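PDB 3VSN: Non-sulfated chondroitin lyase E66 from Autographa californica nucleopolyhedrovirus, which acts as a chondroitin lyase of the polyhedra envelope, is essential for oral infectivity and may digest the chondroitin sulfate barrier of the host midgut. Local coordinates for residues V319-Y324 with I419-T424; G337-V342 with M364-W369; A425-V430 with C445-D450; G452-Y457 with S551-L556. One frame throughout, in Å; residues are numbered along the deposited sequence. Where two conformers were deposited one is given.

In the fold
All four contacts lie in the beta-rich part of the chain. Interactions 3 and 4 build one seven-stranded antiparallel sheet and have centres 10 Å apart. Interaction 2 closes the edge of a four-stranded antiparallel sheet. Interaction 1 joins the other edge strand of that sheet, 318-322, to strand 414-421, the edge of the larger sheet. Its centre is 9 Å from that of interaction 3, and A420 O pairs with A427 N. Along the chain, interaction 2 falls between the two segments of interaction 1; interactions 3 and 4 follow. The two sheets thus meet at interaction 1, through an edge strand of each, and at interaction 2, which lies against the large sheet through R366 and I368.

Interaction 1. Residues V319-Y324 with I419-T424; sequences VHSADY and IAKTDT
K421 reaches across to S321 and donates a hydrogen bond from NZ to S321 OG, 2.8 Å long. Its chain runs straight through the CG and CD bonds and bends only at the last torsion, chi4 -68°. That bend turns the ammonium group to the serine. On the way, K421 CD passes 3.3 Å from V319 O. The side chains of V319 and K421 run alongside one another but head opposite ways, with V319 CG1 3.8 Å from K421 CB. The other valine branch, CG2, lies anti to the carbonyl carbon and meets the backbone of T424, 3.6 Å from its C atom. S321 OG sits between its own backbone N and carbonyl carbon (chi1 68°), on the side of the lysine. S321 CB also packs on I419 CG2 at 3.6 Å. The far methyl of I419, CD1, lies 3.7 Å from A322 O.

Two waters fill in the polar links. One accepts from V319 N and donates to D423 O. The other accepts from S321 N and, weakly, from K421 NZ. D323 OD1 is 5.3 Å from K421 NZ, so any attraction would be long-range; the carboxylate of D323 is hydrogen-bonded to L652 and Q653. The two strands run roughly antiparallel (154°), 7.8 Å apart at their axes, too far for direct backbone pairing. This is side-chain packing between the edge strands of two antiparallel sheets.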
# COMPACT_ATOMS: atom_id res chain seq x y z
N VAL A 319 13.21 -3.32 -8.43
CA VAL A 319 12.25 -4.41 -8.30
C VAL A 319 12.40 -4.97 -6.88
O VAL A 319 13.50 -5.30 -6.44
CB VAL A 319 12.51 -5.51 -9.35
CG1 VAL A 319 11.46 -6.61 -9.26
CG2 VAL A 319 12.52 -4.90 -10.75
N HIS A 320 11.28 -5.05 -6.16
CA HIS A 320 11.26 -5.50 -4.77
C HIS A 320 10.44 -6.75 -4.64
O HIS A 320 9.45 -6.93 -5.36
CB HIS A 320 10.62 -4.44 -3.87
CG HIS A 320 11.26 -3.08 -3.95
ND1 HIS A 320 12.48 -2.82 -3.42
CD2 HIS A 320 10.80 -1.89 -4.49
CE1 HIS A 320 12.78 -1.53 -3.63
NE2 HIS A 320 11.76 -0.96 -4.29
N SER A 321 10.83 -7.63 -3.72
CA SER A 321 10.02 -8.82 -3.44
C SER A 321 9.91 -9.15 -1.96
O SER A 321 10.87 -9.00 -1.21
CB SER A 321 10.55 -10.03 -4.21
OG SER A 321 11.82 -10.44 -3.72
N ALA A 322 8.73 -9.59 -1.56
CA ALA A 322 8.51 -10.12 -0.23
C ALA A 322 8.15 -11.59 -0.41
O ALA A 322 7.02 -11.92 -0.76
CB ALA A 322 7.40 -9.36 0.47
N ASP A 323 9.14 -12.46 -0.21
CA ASP A 323 9.05 -13.87 -0.62
C ASP A 323 8.14 -14.73 0.25
O ASP A 323 7.66 -15.78 -0.19
CB ASP A 323 10.44 -14.50 -0.69
CG ASP A 323 11.34 -13.86 -1.74
OD1 ASP A 323 10.85 -13.11 -2.62
OD2 ASP A 323 12.56 -14.10 -1.67
N TYR A 324 7.92 -14.31 1.50
CA TYR A 324 7.04 -15.03 2.42
C TYR A 324 5.62 -14.48 2.41
O TYR A 324 4.65 -15.25 2.42
CB TYR A 324 7.58 -14.95 3.84
CG TYR A 324 8.72 -15.90 4.14
CD1 TYR A 324 8.47 -17.24 4.43
CD2 TYR A 324 10.04 -15.45 4.17
CE1 TYR A 324 9.51 -18.11 4.72
CE2 TYR A 324 11.08 -16.31 4.46
CZ TYR A 324 10.81 -17.64 4.74
OH TYR A 324 11.85 -18.50 5.03
N ILE A 419 8.40 -16.14 -6.27
CA ILE A 419 8.84 -14.87 -6.85
C ILE A 419 10.33 -14.96 -7.18
O ILE A 419 11.12 -15.46 -6.38
CB ILE A 419 8.58 -13.68 -5.90
CG1 ILE A 419 7.09 -13.58 -5.54
CG2 ILE A 419 9.04 -12.37 -6.53
CD1 ILE A 419 6.78 -12.68 -4.35
N ALA A 420 10.70 -14.49 -8.37
CA ALA A 420 12.11 -14.38 -8.75
C ALA A 420 12.33 -13.03 -9.39
O ALA A 420 11.52 -12.60 -10.22
CB ALA A 420 12.51 -15.50 -9.71
N LYS A 421 13.40 -12.35 -9.01
CA LYS A 421 13.68 -11.03 -9.58
C LYS A 421 15.16 -10.82 -9.88
O LYS A 421 16.04 -11.42 -9.26
CB LYS A 421 13.17 -9.91 -8.65
CG LYS A 421 13.92 -9.80 -7.33
CD LYS A 421 13.43 -8.63 -6.50
CE LYS A 421 14.35 -8.34 -5.33
NZ LYS A 421 14.32 -9.44 -4.32
N THR A 422 15.41 -9.95 -10.86
CA THR A 422 16.75 -9.49 -11.21
C THR A 422 16.77 -7.96 -11.16
O THR A 422 15.90 -7.36 -10.53
CB THR A 422 17.18 -10.00 -12.60
OG1 THR A 422 16.20 -9.61 -13.58
CG2 THR A 422 17.34 -11.52 -12.62
N ASP A 423 17.73 -7.35 -11.86
CA ASP A 423 17.94 -5.90 -11.84
C ASP A 423 16.70 -5.10 -12.22
O ASP A 423 16.29 -4.19 -11.50
CB ASP A 423 19.08 -5.51 -12.78
CG ASP A 423 20.44 -5.65 -12.13
OD1 ASP A 423 20.52 -6.11 -10.98
OD2 ASP A 423 21.44 -5.28 -12.79
N THR A 424 16.11 -5.43 -13.37
CA THR A 424 15.00 -4.65 -13.92
C THR A 424 13.72 -5.46 -14.08
O THR A 424 12.68 -4.91 -14.45
CB THR A 424 15.36 -4.04 -15.29
OG1 THR A 424 15.44 -5.07 -16.27
CG2 THR A 424 16.69 -3.28 -15.23
O HOH W 1 16.03 -3.77 -8.83
O HOH W 2 13.35 -7.08 -2.38

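Interaction 2. Residues G337-V342 with M364-W369; sequences GSVVGV and MARRIW
Strand 337-340 and strand 367-369 run roughly antiparallel at 148°, with axes 5.7 Å apart at their closest, and the backbones diverge from G337 and I368 toward V339 and R366. The close end has G337 CA 4.2 Å from I368 CG2. Further along, water enters between the backbones. One molecule donates to S338 O and accepts from R367 N; another accepts from V340 N and donates to A365 O.

R366 carries the side-chain contact. Its CB points away from the other strand, but the bend at chi2 (-69°) brings the guanidinium back. V339 lies across the arginine at about a right angle. Its CG1 sits over one face of the guanidinium, offset toward the rim and 3.6 Å from R366 NH1. V339 CG2 touches the aliphatic part, 3.8 Å from R366 CD. R366 NH1 also donates to A365 O at 3.1 Å; that oxygen lies in the guanidinium plane, while the nitrogen stands above the carbonyl plane. Two waters connect the group to V340 O: one accepts from NH2, the other from NH1.

R366 NE donates to OG of S444, on strand 440-449 of the large sheet. The buried arginine is thus held by A365 O, S444 OG and the two waters, with a valine methyl on one face. These acceptors probably offset the cost of burying the charge.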
# COMPACT_ATOMS: atom_id res chain seq x y z
N GLY A 337 4.24 -1.04 -10.91
CA GLY A 337 3.48 -2.28 -11.06
C GLY A 337 3.63 -3.13 -9.82
O GLY A 337 4.68 -3.11 -9.18
N SER A 338 2.58 -3.87 -9.46
CA SER A 338 2.65 -4.74 -8.29
C SER A 338 1.66 -5.89 -8.37
O SER A 338 0.57 -5.74 -8.91
CB SER A 338 2.41 -3.94 -7.01
OG SER A 338 2.68 -4.71 -5.85
N VAL A 339 2.06 -7.05 -7.83
CA VAL A 339 1.15 -8.18 -7.66
C VAL A 339 1.18 -8.64 -6.21
O VAL A 339 2.26 -8.89 -5.65
CB VAL A 339 1.50 -9.37 -8.58
CG1 VAL A 339 0.58 -10.56 -8.30
CG2 VAL A 339 1.42 -8.99 -10.05
N VAL A 340 0.00 -8.75 -5.61
CA VAL A 340 -0.14 -9.45 -4.33
C VAL A 340 -0.41 -10.92 -4.63
O VAL A 340 -1.40 -11.25 -5.29
CB VAL A 340 -1.26 -8.84 -3.45
CG1 VAL A 340 -1.48 -9.68 -2.19
CG2 VAL A 340 -0.93 -7.40 -3.09
N GLY A 341 0.49 -11.78 -4.17
CA GLY A 341 0.35 -13.22 -4.35
C GLY A 341 -0.58 -13.83 -3.32
O GLY A 341 -1.34 -13.11 -2.65
N VAL A 342 -0.54 -15.15 -3.21
CA VAL A 342 -1.44 -15.87 -2.32
C VAL A 342 -0.64 -16.91 -1.53
O VAL A 342 0.14 -17.68 -2.11
CB VAL A 342 -2.58 -16.55 -3.12
CG1 VAL A 342 -3.63 -17.16 -2.19
CG2 VAL A 342 -3.26 -15.57 -4.07
N MET A 364 -6.57 -10.55 -7.94
CA MET A 364 -6.36 -10.72 -9.38
C MET A 364 -5.91 -9.47 -10.14
O MET A 364 -5.81 -9.50 -11.36
CB MET A 364 -7.61 -11.33 -10.02
CG MET A 364 -7.83 -12.78 -9.66
SD MET A 364 -9.34 -13.46 -10.38
CE MET A 364 -10.57 -12.84 -9.23
N ALA A 365 -5.65 -8.37 -9.42
CA ALA A 365 -5.11 -7.17 -10.08
C ALA A 365 -3.75 -7.49 -10.70
O ALA A 365 -2.83 -7.91 -10.00
CB ALA A 365 -4.99 -6.00 -9.11
N ARG A 366 -3.65 -7.32 -12.01
CA ARG A 366 -2.41 -7.53 -12.76
C ARG A 366 -2.26 -6.34 -13.69
O ARG A 366 -2.62 -6.40 -14.87
CB ARG A 366 -2.46 -8.84 -13.56
CG ARG A 366 -2.76 -10.09 -12.73
CD ARG A 366 -1.61 -10.44 -11.81
NE ARG A 366 -1.80 -11.75 -11.18
CZ ARG A 366 -2.39 -11.94 -10.00
NH1 ARG A 366 -2.87 -10.91 -9.31
NH2 ARG A 366 -2.52 -13.17 -9.52
N ARG A 367 -1.73 -5.25 -13.15
CA ARG A 367 -1.79 -3.94 -13.80
C ARG A 367 -0.51 -3.15 -13.57
O ARG A 367 0.14 -3.26 -12.52
CB ARG A 367 -3.02 -3.17 -13.28
CG ARG A 367 -3.12 -1.71 -13.69
CD ARG A 367 -3.49 -1.51 -15.16
NE ARG A 367 -3.39 -0.09 -15.51
CZ ARG A 367 -4.36 0.80 -15.35
NH1 ARG A 367 -5.54 0.44 -14.87
NH2 ARG A 367 -4.15 2.07 -15.69
N ILE A 368 -0.13 -2.38 -14.58
CA ILE A 368 0.90 -1.37 -14.44
C ILE A 368 0.23 -0.01 -14.60
O ILE A 368 -0.71 0.14 -15.39
CB ILE A 368 2.07 -1.55 -15.44
CG1 ILE A 368 1.59 -1.42 -16.90
CG2 ILE A 368 2.75 -2.89 -15.19
CD1 ILE A 368 2.68 -1.59 -17.94
N TRP A 369 0.70 0.96 -13.83
CA TRP A 369 0.18 2.31 -13.91
C TRP A 369 1.27 3.22 -14.36
O TRP A 369 2.33 3.30 -13.74
CB TRP A 369 -0.36 2.76 -12.55
CG TRP A 369 -1.62 2.06 -12.11
CD1 TRP A 369 -2.94 2.42 -12.39
CD2 TRP A 369 -1.73 0.85 -11.28
NE1 TRP A 369 -3.82 1.55 -11.81
CE2 TRP A 369 -3.17 0.59 -11.13
CE3 TRP A 369 -0.82 -0.00 -10.67
CZ2 TRP A 369 -3.64 -0.49 -10.39
CZ3 TRP A 369 -1.31 -1.09 -9.94
CH2 TRP A 369 -2.69 -1.33 -9.80
O HOH W 3 -1.63 -4.71 -10.22
O HOH W 4 -2.80 -13.28 -6.75
O HOH W 5 -2.43 -7.55 -7.13
O HOH W 6 -3.54 -9.87 -6.30

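Interaction 3. Residues A425-V430 with C445-D450; sequences AGAILV and CTLFYD
A427 and L447 face each other as a non-hydrogen-bonded pair in an antiparallel beta hairpin, made by consecutive strands of the seven-stranded sheet. The tight part is the backbone. G426 and F448 bond both ways, and so do I428 and T446; the shortest of the four bonds is F448 N to G426 O at 2.8 Å. Between them, A427 CA comes within 3.1 Å of T446 O in a CA-H...O contact.

The side chains divide over two faces. On one, A427 CB meets L447 CD1 at 3.9 Å, and L429 CD1 meets C445 SG at 3.8 Å. Strands 584-589 and 592-597 pack over this face. On the other, I428 and T446 lie side by side and point the same way, with I428 CG2 3.6 Å from T446 CB. V339 of the smaller sheet rests there, touching I428, T446 and F448.

At the open end of the hairpin the side chains pack loosely, with A425 CB and Y449 CB 4.4 Å apart. Beyond the contact, the partly exposed D450 forms a salt bridge with K330. Toward the other end a water sits in the contact. T446 OG1, whose main partner is Q455, takes a hydrogen bond of 2.7 Å from this water, which also donates to I428 O.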
# COMPACT_ATOMS: atom_id res chain seq x y z
N ALA A 425 13.78 -6.76 -13.81
CA ALA A 425 12.65 -7.64 -14.05
C ALA A 425 12.29 -8.48 -12.84
O ALA A 425 13.14 -8.79 -12.01
CB ALA A 425 12.92 -8.53 -15.26
N GLY A 426 11.01 -8.83 -12.74
CA GLY A 426 10.53 -9.69 -11.66
C GLY A 426 9.37 -10.53 -12.13
O GLY A 426 8.47 -10.03 -12.82
N ALA A 427 9.39 -11.81 -11.79
CA ALA A 427 8.30 -12.72 -12.12
C ALA A 427 7.64 -13.25 -10.86
O ALA A 427 8.30 -13.47 -9.84
CB ALA A 427 8.80 -13.87 -12.98
N ILE A 428 6.33 -13.47 -10.93
CA ILE A 428 5.58 -14.04 -9.82
C ILE A 428 4.66 -15.15 -10.33
O ILE A 428 3.97 -14.98 -11.33
CB ILE A 428 4.83 -12.95 -9.00
CG1 ILE A 428 4.07 -13.57 -7.82
CG2 ILE A 428 3.93 -12.10 -9.89
CD1 ILE A 428 3.67 -12.57 -6.76
N LEU A 429 4.69 -16.28 -9.63
CA LEU A 429 3.95 -17.48 -10.02
C LEU A 429 3.03 -17.85 -8.88
O LEU A 429 3.50 -18.16 -7.78
CB LEU A 429 4.93 -18.62 -10.31
CG LEU A 429 4.34 -20.00 -10.64
CD1 LEU A 429 3.44 -19.95 -11.86
CD2 LEU A 429 5.47 -21.01 -10.84
N VAL A 430 1.72 -17.81 -9.14
CA VAL A 430 0.71 -18.02 -8.11
C VAL A 430 -0.17 -19.21 -8.45
O VAL A 430 -0.66 -19.33 -9.57
CB VAL A 430 -0.19 -16.77 -7.94
CG1 VAL A 430 -1.25 -17.01 -6.87
CG2 VAL A 430 0.64 -15.53 -7.60
N CYS A 445 0.87 -16.43 -13.98
CA CYS A 445 2.25 -16.11 -14.31
C CYS A 445 2.33 -14.64 -14.69
O CYS A 445 1.72 -14.23 -15.67
CB CYS A 445 2.73 -16.95 -15.50
SG CYS A 445 2.58 -18.74 -15.32
N THR A 446 3.06 -13.85 -13.91
CA THR A 446 3.24 -12.43 -14.24
C THR A 446 4.72 -12.09 -14.36
O THR A 446 5.52 -12.53 -13.54
CB THR A 446 2.60 -11.51 -13.17
OG1 THR A 446 1.34 -12.05 -12.75
CG2 THR A 446 2.40 -10.10 -13.72
N LEU A 447 5.07 -11.32 -15.38
CA LEU A 447 6.44 -10.82 -15.52
C LEU A 447 6.44 -9.31 -15.73
O LEU A 447 5.81 -8.81 -16.67
CB LEU A 447 7.16 -11.53 -16.67
CG LEU A 447 8.59 -11.07 -17.00
CD1 LEU A 447 9.57 -11.47 -15.91
CD2 LEU A 447 9.03 -11.62 -18.35
N PHE A 448 7.13 -8.59 -14.85
CA PHE A 448 7.35 -7.15 -15.01
C PHE A 448 8.74 -6.92 -15.61
O PHE A 448 9.71 -7.57 -15.20
CB PHE A 448 7.27 -6.39 -13.67
CG PHE A 448 5.90 -6.39 -13.04
CD1 PHE A 448 4.85 -5.66 -13.60
CD2 PHE A 448 5.66 -7.08 -11.86
CE1 PHE A 448 3.60 -5.64 -13.01
CE2 PHE A 448 4.41 -7.06 -11.26
CZ PHE A 448 3.37 -6.35 -11.84
N TYR A 449 8.84 -5.99 -16.56
CA TYR A 449 10.11 -5.64 -17.21
C TYR A 449 10.02 -4.19 -17.71
O TYR A 449 8.97 -3.57 -17.61
CB TYR A 449 10.39 -6.60 -18.37
CG TYR A 449 9.30 -6.59 -19.42
CD1 TYR A 449 8.17 -7.42 -19.30
CD2 TYR A 449 9.37 -5.73 -20.51
CE1 TYR A 449 7.16 -7.38 -20.25
CE2 TYR A 449 8.36 -5.69 -21.46
CZ TYR A 449 7.26 -6.52 -21.33
OH TYR A 449 6.27 -6.49 -22.28
N ASP A 450 11.11 -3.66 -18.26
CA ASP A 450 11.04 -2.34 -18.90
C ASP A 450 10.66 -2.53 -20.37
O ASP A 450 11.44 -3.13 -21.10
CB ASP A 450 12.40 -1.62 -18.79
CG ASP A 450 12.86 -1.41 -17.35
OD1 ASP A 450 12.02 -1.16 -16.46
OD2 ASP A 450 14.08 -1.47 -17.11
O HOH W 7 1.10 -14.11 -11.07

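Interaction 4. Residues G452-Y457 with S551-L556; sequences GMFQLY and SACYKL
Strands 452-461 and 550-558 are antiparallel neighbours in the seven-stranded sheet, though they are far apart in the sequence. M453 with L556, Q455 with Y554 and Y457 with A552 are hydrogen-bonded pairs, each bonded both ways; Q455 N to Y554 O is 2.9 Å. F454 with K555 and L456 with C553 are the non-hydrogen-bonded pairs between them.

On the face of M453, Q455 and Y554, the tyrosine ring is the centre of packing. Y554 CG takes the position between its backbone N and carbonyl carbon (chi1 68°), which lays the ring against Q455. Q455 CB stands over the ring face in a CH-pi contact, 4.0 Å from the centroid and 22° off the normal. M453 bends at chi3 (76°), and its CE touches both Y554 CE1, at 3.8 Å, and L556 CD1. Y554 OH is hydrogen-bonded to R366 O, in the segment leading into strand 367-370 of the smaller sheet. Q455 OE1 is hydrogen-bonded to T446 OG1 on the neighbouring strand. Q455 NE2 lies over the centre of the Y457 ring.

On the opposite face, L456 CD1 packs 3.9 Å from C553 CB. C553 SG makes an oblique sulfur-aromatic contact with F454, coming 3.4 Å from F454 CE2.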
# COMPACT_ATOMS: atom_id res chain seq x y z
N GLY A 452 6.97 -3.03 -19.58
CA GLY A 452 5.69 -3.70 -19.68
C GLY A 452 5.49 -4.84 -18.71
O GLY A 452 6.28 -5.04 -17.78
N MET A 453 4.43 -5.61 -18.94
CA MET A 453 4.01 -6.67 -18.04
C MET A 453 3.34 -7.76 -18.86
O MET A 453 2.42 -7.49 -19.62
CB MET A 453 3.02 -6.13 -17.00
CG MET A 453 2.56 -7.16 -15.98
SD MET A 453 0.93 -6.81 -15.30
CE MET A 453 -0.10 -7.34 -16.68
N PHE A 454 3.82 -8.99 -18.69
CA PHE A 454 3.23 -10.18 -19.29
C PHE A 454 2.36 -10.87 -18.24
O PHE A 454 2.76 -10.98 -17.08
CB PHE A 454 4.36 -11.11 -19.77
CG PHE A 454 3.93 -12.53 -20.04
CD1 PHE A 454 4.01 -13.50 -19.04
CD2 PHE A 454 3.49 -12.90 -21.31
CE1 PHE A 454 3.64 -14.81 -19.30
CE2 PHE A 454 3.12 -14.20 -21.57
CZ PHE A 454 3.19 -15.16 -20.57
N GLN A 455 1.17 -11.31 -18.65
CA GLN A 455 0.27 -12.05 -17.76
C GLN A 455 -0.30 -13.27 -18.47
O GLN A 455 -0.90 -13.16 -19.53
CB GLN A 455 -0.88 -11.16 -17.26
CG GLN A 455 -1.95 -11.89 -16.44
CD GLN A 455 -1.43 -12.47 -15.13
OE1 GLN A 455 -0.56 -11.88 -14.49
NE2 GLN A 455 -1.97 -13.62 -14.73
N LEU A 456 -0.09 -14.44 -17.87
CA LEU A 456 -0.71 -15.67 -18.34
C LEU A 456 -1.47 -16.32 -17.19
O LEU A 456 -0.90 -16.57 -16.13
CB LEU A 456 0.34 -16.65 -18.88
CG LEU A 456 -0.11 -18.11 -19.14
CD1 LEU A 456 -1.14 -18.20 -20.26
CD2 LEU A 456 1.07 -19.02 -19.43
N TYR A 457 -2.76 -16.56 -17.39
CA TYR A 457 -3.51 -17.44 -16.50
C TYR A 457 -3.72 -18.74 -17.25
O TYR A 457 -4.10 -18.72 -18.42
CB TYR A 457 -4.89 -16.88 -16.17
CG TYR A 457 -4.98 -15.74 -15.17
CD1 TYR A 457 -4.74 -15.95 -13.81
CD2 TYR A 457 -5.39 -14.48 -15.58
CE1 TYR A 457 -4.87 -14.91 -12.89
CE2 TYR A 457 -5.53 -13.44 -14.68
CZ TYR A 457 -5.27 -13.65 -13.34
OH TYR A 457 -5.40 -12.60 -12.46
N SER A 551 -7.77 -20.66 -20.10
CA SER A 551 -6.54 -19.87 -20.14
C SER A 551 -6.74 -18.51 -20.82
O SER A 551 -7.64 -18.33 -21.63
CB SER A 551 -5.41 -20.66 -20.82
OG SER A 551 -5.84 -21.22 -22.05
N ALA A 552 -5.88 -17.56 -20.45
CA ALA A 552 -5.89 -16.23 -21.06
C ALA A 552 -4.49 -15.63 -20.96
O ALA A 552 -3.77 -15.90 -20.00
CB ALA A 552 -6.90 -15.33 -20.36
N CYS A 553 -4.10 -14.83 -21.95
CA CYS A 553 -2.74 -14.29 -21.99
C CYS A 553 -2.70 -12.94 -22.68
O CYS A 553 -3.19 -12.79 -23.80
CB CYS A 553 -1.80 -15.28 -22.70
SG CYS A 553 -0.05 -14.90 -22.49
N TYR A 554 -2.13 -11.96 -22.00
CA TYR A 554 -2.01 -10.62 -22.56
C TYR A 554 -0.77 -9.92 -22.02
O TYR A 554 -0.12 -10.41 -21.10
CB TYR A 554 -3.27 -9.79 -22.24
CG TYR A 554 -3.44 -9.47 -20.76
CD1 TYR A 554 -2.92 -8.29 -20.23
CD2 TYR A 554 -4.12 -10.34 -19.91
CE1 TYR A 554 -3.07 -7.98 -18.88
CE2 TYR A 554 -4.28 -10.04 -18.56
CZ TYR A 554 -3.75 -8.86 -18.06
OH TYR A 554 -3.90 -8.56 -16.72
N LYS A 555 -0.44 -8.77 -22.61
CA LYS A 555 0.61 -7.93 -22.06
C LYS A 555 0.17 -6.47 -22.07
O LYS A 555 -0.69 -6.07 -22.86
CB LYS A 555 1.94 -8.12 -22.80
CG LYS A 555 2.00 -7.47 -24.17
CD LYS A 555 3.44 -7.36 -24.68
CE LYS A 555 3.46 -6.48 -25.92
NZ LYS A 555 4.71 -6.62 -26.72
N LEU A 556 0.75 -5.70 -21.15
CA LEU A 556 0.55 -4.27 -21.10
C LEU A 556 1.89 -3.58 -21.34
O LEU A 556 2.92 -4.10 -20.90
CB LEU A 556 -0.04 -3.85 -19.74
CG LEU A 556 -1.39 -4.44 -19.30
CD1 LEU A 556 -1.74 -3.97 -17.89
CD2 LEU A 556 -2.51 -4.09 -20.27